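Local coordinates for protein (S)-imine reductase (Streptomyces sp. GF3546, PDB 4OQY) that probably reduces imines to amines with S selectivity, using NADPH as the hydride donor, at residues N20-N25 against L149-N154. Sequence-based numbering, arbitrary orientation.
Sequences NTFLDN and LKVLTN
A chi1 of -83° turns CG of Phe22 away from its own carbonyl carbon and carries the ring out from helix 13-24 until it lies beside Leu152, whose similar first torsion (chi1 -59°) places the isopropyl fork against the ring. The result is a CH-pi contact: Leu152 CD2 stands 3.7 Å from the centroid of the Phe22 ring, 12° off its normal, so the methyl sits squarely over one face. Leu152 CG settles by the far end of the ring, 3.7 Å from Phe22 CZ. Val151 meets the same ring obliquely, its CG1 4.1 Å from Phe22 CD1. The setting is the Rossmann-type NAD-binding domain, in which the first helix after the glycine-rich turn packs on the parallel part of the sheet; the loop between helix 139-149 and strand 154-157 closes against that helix near its C-terminal end, illustrating how an aromatic residue of a sheet-packed helix can also meet a distant loop. Phe22 also touches Val6, Val8 and Val29 of the sheet, so an alanine here would probably open a gap where helix, sheet and loop meet and leave the Leu152 methyl without its aromatic partner. Nearer the surface, Thr21 CG2 lies 3.5 Å from Val151 O, while Thr21 OG1 is hydrogen-bonded to Ala17 O within the helix. Just past the helix end, Asn25 CB packs 3.7 Å from Val151 CG1, the two side chains lying alongside each other but running opposite ways.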
loop_
_atom_site.group_PDB
_atom_site.type_symbol
_atom_site.label_atom_id
_atom_site.label_comp_id
_atom_site.label_asym_id
_atom_site.label_seq_id
_atom_site.Cartn_x
_atom_site.Cartn_y
_atom_site.Cartn_z
ATOM N N ASN B 20 28.130 -8.941 12.173
ATOM C CA ASN B 20 27.727 -9.782 13.325
ATOM C C ASN B 20 27.250 -11.131 12.863
ATOM O O ASN B 20 27.594 -12.152 13.437
ATOM C CB ASN B 20 26.627 -9.111 14.152
ATOM C CG ASN B 20 27.166 -8.029 15.081
ATOM O OD1 ASN B 20 26.677 -6.897 15.086
ATOM N ND2 ASN B 20 28.159 -8.382 15.888
ATOM N N THR B 21 26.470 -11.120 11.794
ATOM C CA THR B 21 25.955 -12.344 11.220
ATOM C C THR B 21 27.070 -13.231 10.640
ATOM O O THR B 21 27.064 -14.468 10.834
ATOM C CB THR B 21 24.887 -12.034 10.171
ATOM O OG1 THR B 21 23.771 -11.425 10.830
ATOM C CG2 THR B 21 24.437 -13.302 9.481
ATOM N N PHE B 22 28.021 -12.615 9.939
ATOM C CA PHE B 22 29.182 -13.358 9.428
ATOM C C PHE B 22 29.990 -13.998 10.569
ATOM O O PHE B 22 30.387 -15.177 10.501
ATOM C CB PHE B 22 30.101 -12.438 8.583
ATOM C CG PHE B 22 29.681 -12.262 7.135
ATOM C CD1 PHE B 22 29.330 -13.347 6.358
ATOM C CD2 PHE B 22 29.753 -11.007 6.529
ATOM C CE1 PHE B 22 28.974 -13.192 5.041
ATOM C CE2 PHE B 22 29.410 -10.843 5.195
ATOM C CZ PHE B 22 29.028 -11.934 4.449
ATOM N N LEU B 23 30.222 -13.221 11.625
ATOM C CA LEU B 23 30.962 -13.705 12.778
ATOM C C LEU B 23 30.206 -14.805 13.524
ATOM O O LEU B 23 30.800 -15.807 13.890
ATOM C CB LEU B 23 31.248 -12.569 13.752
ATOM C CG LEU B 23 32.232 -11.521 13.258
ATOM C CD1 LEU B 23 32.255 -10.383 14.251
ATOM C CD2 LEU B 23 33.614 -12.130 13.079
ATOM N N ASP B 24 28.900 -14.626 13.718
ATOM C CA ASP B 24 28.037 -15.673 14.323
ATOM C C ASP B 24 28.175 -17.009 13.631
ATOM O O ASP B 24 28.046 -18.065 14.260
ATOM C CB ASP B 24 26.563 -15.274 14.247
ATOM C CG ASP B 24 26.205 -14.120 15.192
ATOM O OD1 ASP B 24 27.022 -13.740 16.046
ATOM O OD2 ASP B 24 25.084 -13.589 15.082
ATOM N N ASN B 25 28.422 -16.967 12.326
ATOM C CA ASN B 25 28.528 -18.183 11.540
ATOM C C ASN B 25 29.964 -18.650 11.282
ATOM O O ASN B 25 30.183 -19.516 10.451
ATOM C CB ASN B 25 27.762 -18.018 10.218
ATOM C CG ASN B 25 26.251 -17.974 10.408
ATOM O OD1 ASN B 25 25.641 -16.902 10.511
ATOM N ND2 ASN B 25 25.641 -19.147 10.486
ATOM N N LEU B 149 27.475 -15.374 0.529
ATOM C CA LEU B 149 26.383 -14.401 0.549
ATOM C C LEU B 149 25.119 -14.953 1.262
ATOM O O LEU B 149 24.401 -14.213 1.929
ATOM C CB LEU B 149 26.072 -13.956 -0.874
ATOM C CG LEU B 149 27.229 -13.229 -1.573
ATOM C CD1 LEU B 149 26.945 -13.076 -3.064
ATOM C CD2 LEU B 149 27.510 -11.871 -0.934
ATOM N N LYS B 150 24.871 -16.257 1.132
ATOM C CA LYS B 150 23.714 -16.890 1.769
ATOM C C LYS B 150 23.721 -16.816 3.276
ATOM O O LYS B 150 22.703 -17.091 3.923
ATOM C CB LYS B 150 23.638 -18.362 1.412
ATOM C CG LYS B 150 22.962 -18.685 0.109
ATOM C CD LYS B 150 23.256 -20.176 -0.174
ATOM C CE LYS B 150 23.826 -20.921 1.035
ATOM N NZ LYS B 150 24.182 -22.359 0.835
ATOM N N VAL B 151 24.877 -16.529 3.852
ATOM C CA VAL B 151 24.940 -16.434 5.301
ATOM C C VAL B 151 24.127 -15.204 5.730
ATOM O O VAL B 151 23.481 -15.211 6.766
ATOM C CB VAL B 151 26.400 -16.368 5.792
ATOM C CG1 VAL B 151 26.440 -16.120 7.277
ATOM C CG2 VAL B 151 27.131 -17.667 5.465
ATOM N N LEU B 152 24.117 -14.155 4.906
ATOM C CA LEU B 152 23.385 -12.953 5.283
ATOM C C LEU B 152 21.872 -13.115 5.119
ATOM O O LEU B 152 21.079 -12.698 5.976
ATOM C CB LEU B 152 23.891 -11.760 4.449
ATOM C CG LEU B 152 25.381 -11.432 4.594
ATOM C CD1 LEU B 152 25.748 -10.234 3.734
ATOM C CD2 LEU B 152 25.748 -11.159 6.041
ATOM N N THR B 153 21.479 -13.649 3.971
ATOM C CA THR B 153 20.082 -13.772 3.588
ATOM C C THR B 153 20.040 -14.875 2.531
ATOM O O THR B 153 21.071 -15.230 1.973
ATOM C CB THR B 153 19.524 -12.465 2.921
ATOM O OG1 THR B 153 20.164 -12.223 1.652
ATOM C CG2 THR B 153 19.671 -11.198 3.787
ATOM N N ASN B 154 18.862 -15.368 2.196
ATOM C CA ASN B 154 18.708 -16.085 0.934
ATOM C C ASN B 154 19.240 -15.154 -0.194
ATOM O O ASN B 154 19.126 -13.922 -0.103
ATOM C CB ASN B 154 17.226 -16.476 0.727
ATOM C CG ASN B 154 16.930 -17.094 -0.658
ATOM O OD1 ASN B 154 16.895 -18.318 -0.799
ATOM N ND2 ASN B 154 16.700 -16.254 -1.672
#